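Local coordinates for NAD-dependent aldehyde dehydrogenase (PDB 5UJU), which probably oxidises aldehydes to carboxylic acids, using NAD as the electron acceptor, at residues W219-N233 / A543-R555. Residues are numbered along the deposited sequence; the frame is centred on the assembly and turned at random.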
loop_
_atom_site.group_PDB
_atom_site.type_symbol
_atom_site.label_atom_id
_atom_site.label_comp_id
_atom_site.label_asym_id
_atom_site.label_seq_id
_atom_site.Cartn_x
_atom_site.Cartn_y
_atom_site.Cartn_z
ATOM N N TRP A 219 -5.011 18.594 -11.804
ATOM C CA TRP A 219 -3.675 18.001 -11.756
ATOM C C TRP A 219 -3.495 17.169 -10.497
ATOM O O TRP A 219 -2.953 16.057 -10.546
ATOM C CB TRP A 219 -2.610 19.086 -11.821
ATOM C CG TRP A 219 -1.225 18.562 -12.160
ATOM C CD1 TRP A 219 -0.648 18.504 -13.399
ATOM C CD2 TRP A 219 -0.247 18.046 -11.240
ATOM N NE1 TRP A 219 0.628 17.987 -13.307
ATOM C CE2 TRP A 219 0.894 17.692 -11.995
ATOM C CE3 TRP A 219 -0.226 17.850 -9.852
ATOM C CZ2 TRP A 219 2.042 17.153 -11.410
ATOM C CZ3 TRP A 219 0.917 17.310 -9.273
ATOM C CH2 TRP A 219 2.033 16.968 -10.053
ATOM N N ASN A 220 -3.923 17.703 -9.350
ATOM C CA ASN A 220 -3.888 16.929 -8.116
ATOM C C ASN A 220 -5.060 15.964 -7.992
ATOM O O ASN A 220 -4.916 14.917 -7.354
ATOM C CB ASN A 220 -3.852 17.848 -6.890
ATOM C CG ASN A 220 -2.491 18.499 -6.685
ATOM O OD1 ASN A 220 -2.371 19.718 -6.630
ATOM N ND2 ASN A 220 -1.461 17.674 -6.560
ATOM N N GLY A 221 -6.221 16.290 -8.558
ATOM C CA GLY A 221 -7.378 15.426 -8.389
ATOM C C GLY A 221 -7.401 14.212 -9.301
ATOM O O GLY A 221 -7.849 13.133 -8.893
ATOM N N TYR A 222 -6.916 14.367 -10.535
ATOM C CA TYR A 222 -7.015 13.273 -11.503
ATOM C C TYR A 222 -6.308 11.993 -11.084
ATOM O O TYR A 222 -6.866 10.913 -11.350
ATOM C CB TYR A 222 -6.480 13.700 -12.874
ATOM C CG TYR A 222 -7.446 14.513 -13.682
ATOM C CD1 TYR A 222 -8.633 14.973 -13.132
ATOM C CD2 TYR A 222 -7.164 14.835 -14.999
ATOM C CE1 TYR A 222 -9.523 15.748 -13.889
ATOM C CE2 TYR A 222 -8.033 15.588 -15.748
ATOM C CZ TYR A 222 -9.209 16.034 -15.196
ATOM O OH TYR A 222 -10.065 16.781 -15.965
ATOM N N PRO A 223 -5.089 12.012 -10.507
ATOM C CA PRO A 223 -4.431 10.726 -10.205
ATOM C C PRO A 223 -5.259 9.817 -9.308
ATOM O O PRO A 223 -5.370 8.621 -9.594
ATOM C CB PRO A 223 -3.109 11.155 -9.543
ATOM C CG PRO A 223 -2.809 12.490 -10.170
ATOM C CD PRO A 223 -4.176 13.150 -10.266
ATOM N N GLY A 224 -5.858 10.345 -8.241
ATOM C CA GLY A 224 -6.704 9.514 -7.397
ATOM C C GLY A 224 -7.991 9.085 -8.087
ATOM O O GLY A 224 -8.417 7.933 -7.959
ATOM N N LEU A 225 -8.622 10.000 -8.827
ATOM C CA LEU A 225 -9.878 9.684 -9.505
ATOM C C LEU A 225 -9.706 8.530 -10.488
ATOM O O LEU A 225 -10.485 7.570 -10.484
ATOM C CB LEU A 225 -10.401 10.932 -10.214
ATOM C CG LEU A 225 -11.490 10.808 -11.293
ATOM C CD1 LEU A 225 -12.761 10.153 -10.743
ATOM C CD2 LEU A 225 -11.798 12.189 -11.878
ATOM N N PHE A 226 -8.672 8.597 -11.323
ATOM C CA PHE A 226 -8.482 7.599 -12.361
ATOM C C PHE A 226 -7.787 6.341 -11.854
ATOM O O PHE A 226 -8.016 5.264 -12.409
ATOM C CB PHE A 226 -7.735 8.235 -13.537
ATOM C CG PHE A 226 -8.611 9.147 -14.332
ATOM C CD1 PHE A 226 -9.478 8.627 -15.286
ATOM C CD2 PHE A 226 -8.658 10.505 -14.058
ATOM C CE1 PHE A 226 -10.332 9.454 -15.998
ATOM C CE2 PHE A 226 -9.514 11.339 -14.767
ATOM C CZ PHE A 226 -10.354 10.807 -15.740
ATOM N N ALA A 227 -6.958 6.433 -10.804
ATOM C CA ALA A 227 -6.523 5.210 -10.133
ATOM C C ALA A 227 -7.719 4.444 -9.565
ATOM O O ALA A 227 -7.746 3.204 -9.589
ATOM C CB ALA A 227 -5.531 5.542 -9.018
ATOM N N ASP A 228 -8.682 5.171 -8.989
ATOM C CA ASP A 228 -9.899 4.552 -8.477
ATOM C C ASP A 228 -10.666 3.870 -9.608
ATOM O O ASP A 228 -11.005 2.688 -9.515
ATOM C CB ASP A 228 -10.778 5.604 -7.795
ATOM C CG ASP A 228 -10.349 5.941 -6.363
ATOM O OD1 ASP A 228 -9.493 5.239 -5.797
ATOM O OD2 ASP A 228 -10.896 6.926 -5.798
ATOM N N LEU A 229 -10.925 4.607 -10.697
ATOM C CA LEU A 229 -11.740 4.080 -11.792
ATOM C C LEU A 229 -11.061 2.909 -12.484
ATOM O O LEU A 229 -11.703 1.895 -12.771
ATOM C CB LEU A 229 -12.039 5.186 -12.809
ATOM C CG LEU A 229 -13.112 6.201 -12.445
ATOM C CD1 LEU A 229 -13.164 7.281 -13.534
ATOM C CD2 LEU A 229 -14.473 5.487 -12.286
ATOM N N ALA A 230 -9.754 3.029 -12.745
ATOM C CA ALA A 230 -8.997 1.991 -13.433
ATOM C C ALA A 230 -8.904 0.703 -12.625
ATOM O O ALA A 230 -8.510 -0.332 -13.171
ATOM C CB ALA A 230 -7.582 2.494 -13.764
ATOM N N THR A 231 -9.187 0.746 -11.327
ATOM C CA THR A 231 -9.217 -0.477 -10.538
ATOM C C THR A 231 -10.648 -0.861 -10.160
ATOM O O THR A 231 -10.852 -1.632 -9.217
ATOM C CB THR A 231 -8.329 -0.338 -9.296
ATOM O OG1 THR A 231 -8.716 0.831 -8.563
ATOM C CG2 THR A 231 -6.840 -0.209 -9.717
ATOM N N GLY A 232 -11.640 -0.315 -10.866
ATOM C CA GLY A 232 -13.009 -0.792 -10.740
ATOM C C GLY A 232 -13.809 -0.194 -9.612
ATOM O O GLY A 232 -14.925 -0.652 -9.351
ATOM N N ASN A 233 -13.288 0.815 -8.932
ATOM C CA ASN A 233 -14.025 1.418 -7.844
ATOM C C ASN A 233 -15.017 2.437 -8.385
ATOM O O ASN A 233 -14.875 2.939 -9.499
ATOM C CB ASN A 233 -13.047 2.097 -6.868
ATOM C CG ASN A 233 -12.104 1.112 -6.239
ATOM O OD1 ASN A 233 -12.464 0.448 -5.283
ATOM N ND2 ASN A 233 -10.901 0.973 -6.803
ATOM N N ALA A 543 3.401 8.715 -3.485
ATOM C CA ALA A 543 4.037 9.311 -4.651
ATOM C C ALA A 543 3.119 9.233 -5.861
ATOM O O ALA A 543 2.442 8.220 -6.074
ATOM C CB ALA A 543 5.347 8.607 -4.994
ATOM N N LEU A 544 3.137 10.291 -6.670
ATOM C CA LEU A 544 2.447 10.336 -7.960
ATOM C C LEU A 544 3.485 10.095 -9.053
ATOM O O LEU A 544 4.312 10.970 -9.328
ATOM C CB LEU A 544 1.765 11.685 -8.172
ATOM C CG LEU A 544 0.718 12.242 -7.214
ATOM C CD1 LEU A 544 0.292 13.649 -7.673
ATOM C CD2 LEU A 544 -0.491 11.303 -7.112
ATOM N N ALA A 545 3.495 8.896 -9.640
ATOM C CA ALA A 545 2.718 7.738 -9.202
ATOM C C ALA A 545 3.651 6.526 -9.236
ATOM O O ALA A 545 4.654 6.532 -9.957
ATOM C CB ALA A 545 1.500 7.514 -10.094
ATOM N N ASP A 546 3.346 5.499 -8.445
ATOM C CA ASP A 546 4.157 4.288 -8.411
ATOM C C ASP A 546 3.251 3.098 -8.107
ATOM O O ASP A 546 2.021 3.232 -8.025
ATOM C CB ASP A 546 5.294 4.413 -7.386
ATOM C CG ASP A 546 4.788 4.634 -5.954
ATOM O OD1 ASP A 546 3.560 4.607 -5.698
ATOM O OD2 ASP A 546 5.634 4.833 -5.067
ATOM N N ALA A 547 3.874 1.929 -7.921
ATOM C CA ALA A 547 3.110 0.711 -7.662
ATOM C C ALA A 547 2.302 0.823 -6.380
ATOM O O ALA A 547 1.146 0.396 -6.333
ATOM C CB ALA A 547 4.040 -0.501 -7.609
ATOM N N ALA A 548 2.895 1.374 -5.318
ATOM C CA ALA A 548 2.164 1.488 -4.065
ATOM C C ALA A 548 0.945 2.386 -4.219
ATOM O O ALA A 548 -0.028 2.241 -3.476
ATOM C CB ALA A 548 3.072 2.026 -2.954
ATOM N N PHE A 549 0.974 3.303 -5.189
ATOM C CA PHE A 549 -0.133 4.229 -5.372
ATOM C C PHE A 549 -1.399 3.533 -5.884
ATOM O O PHE A 549 -2.487 4.088 -5.698
ATOM C CB PHE A 549 0.271 5.364 -6.323
ATOM C CG PHE A 549 -0.751 6.478 -6.422
ATOM C CD1 PHE A 549 -0.980 7.320 -5.345
ATOM C CD2 PHE A 549 -1.482 6.670 -7.584
ATOM C CE1 PHE A 549 -1.916 8.345 -5.428
ATOM C CE2 PHE A 549 -2.414 7.692 -7.682
ATOM C CZ PHE A 549 -2.635 8.535 -6.599
ATOM N N VAL A 550 -1.285 2.352 -6.495
ATOM C CA VAL A 550 -2.444 1.658 -7.077
ATOM C C VAL A 550 -2.638 0.232 -6.569
ATOM O O VAL A 550 -3.772 -0.294 -6.639
ATOM C CB VAL A 550 -2.349 1.638 -8.620
ATOM C CG1 VAL A 550 -2.286 3.030 -9.186
ATOM C CG2 VAL A 550 -1.159 0.792 -9.079
ATOM N N ALA A 551 -1.607 -0.461 -6.080
ATOM C CA ALA A 551 -1.687 -1.907 -5.878
ATOM C C ALA A 551 -2.670 -2.309 -4.791
ATOM O O ALA A 551 -3.080 -3.474 -4.749
ATOM C CB ALA A 551 -0.311 -2.480 -5.532
ATOM N N ASN A 552 -3.039 -1.397 -3.904
ATOM C CA ASN A 552 -3.973 -1.709 -2.833
ATOM C C ASN A 552 -5.415 -1.326 -3.168
ATOM O O ASN A 552 -6.290 -1.503 -2.324
ATOM C CB ASN A 552 -3.562 -1.001 -1.542
ATOM C CG ASN A 552 -3.754 -1.864 -0.321
ATOM O OD1 ASN A 552 -4.067 -3.053 -0.423
ATOM N ND2 ASN A 552 -3.570 -1.271 0.849
ATOM N N ARG A 553 -5.677 -0.748 -4.343
ATOM C CA ARG A 553 -7.031 -0.275 -4.647
ATOM C C ARG A 553 -7.940 -1.369 -5.189
ATOM O O ARG A 553 -9.141 -1.126 -5.369
ATOM C CB ARG A 553 -6.975 0.894 -5.642
ATOM C CG ARG A 553 -6.066 2.065 -5.164
ATOM C CD ARG A 553 -6.144 3.254 -6.127
ATOM N NE ARG A 553 -5.202 4.308 -5.750
ATOM C CZ ARG A 553 -5.539 5.486 -5.226
ATOM N NH1 ARG A 553 -6.815 5.807 -5.014
ATOM N NH2 ARG A 553 -4.580 6.355 -4.909
ATOM N N PHE A 554 -7.401 -2.554 -5.453
ATOM C CA PHE A 554 -8.183 -3.732 -5.808
ATOM C C PHE A 554 -7.667 -4.872 -4.948
ATOM O O PHE A 554 -6.568 -4.793 -4.379
ATOM C CB PHE A 554 -8.041 -4.103 -7.303
ATOM C CG PHE A 554 -6.640 -4.504 -7.675
ATOM C CD1 PHE A 554 -6.258 -5.842 -7.671
ATOM C CD2 PHE A 554 -5.686 -3.539 -7.961
ATOM C CE1 PHE A 554 -4.955 -6.211 -7.977
ATOM C CE2 PHE A 554 -4.377 -3.902 -8.259
ATOM C CZ PHE A 554 -4.011 -5.236 -8.271
ATOM N N ARG A 555 -8.473 -5.926 -4.841
ATOM C CA ARG A 555 -8.060 -7.159 -4.194
ATOM C C ARG A 555 -8.342 -8.312 -5.150
ATOM O O ARG A 555 -8.961 -8.130 -6.203
ATOM C CB ARG A 555 -8.764 -7.355 -2.840
ATOM C CG ARG A 555 -8.586 -6.213 -1.820
ATOM C CD ARG A 555 -7.218 -6.238 -1.100
ATOM N NE ARG A 555 -6.131 -5.845 -1.994
ATOM C CZ ARG A 555 -4.890 -6.313 -1.921
ATOM N NH1 ARG A 555 -4.568 -7.194 -0.988
ATOM N NH2 ARG A 555 -3.975 -5.910 -2.801
#
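R553 reaches across to helix 217-230 and forms a salt bridge with D228, NH1 to OD1 at 2.8 Å. The helix belongs to the Rossmann-type NAD-binding domain of the aldehyde dehydrogenase fold. It follows strand 191-211 and leads into the parallel strand 234-238. NH1 meets OD1 from above the carboxylate plane, while OD1 lies near the guanidinium plane. The two planes are 59° apart. A227 CB sits over one face of the guanidinium, 3.5 Å from R553 NE. Further along, P223 CB packs on L544 CD2 at 3.6 Å, and L544 CD1 reaches the W219 ring. The F549 ring turns its edge to the backbone of P223 and G224. F549 CG is anti to the backbone N (chi1 -172°), which carries F549 CE2 to within 3.6 Å of P223 O.

A second shell positions R553 and the turn that carries F549. R553 is extended from CG to NE, and NE donates to F549 O at 2.7 Å. This bond lies in the carbonyl plane. D294 on strand 290-296 forms a second salt bridge with NH1, so two carboxylates probably stabilise the buried positive charge. D546 caps the short helix 547-550 through F549 N. Its OD2 forms a salt bridge with R555 of the second subunit.

G232, with positive phi, is the C-prime residue of a Schellman motif that ends helix 217-230. N233 follows it, and its OD1 accepts from G206 N. N233 ND2 bridges two carbonyls: it donates to D228 O and, nearly straight at 169°, to R553 O at 3.1 Å.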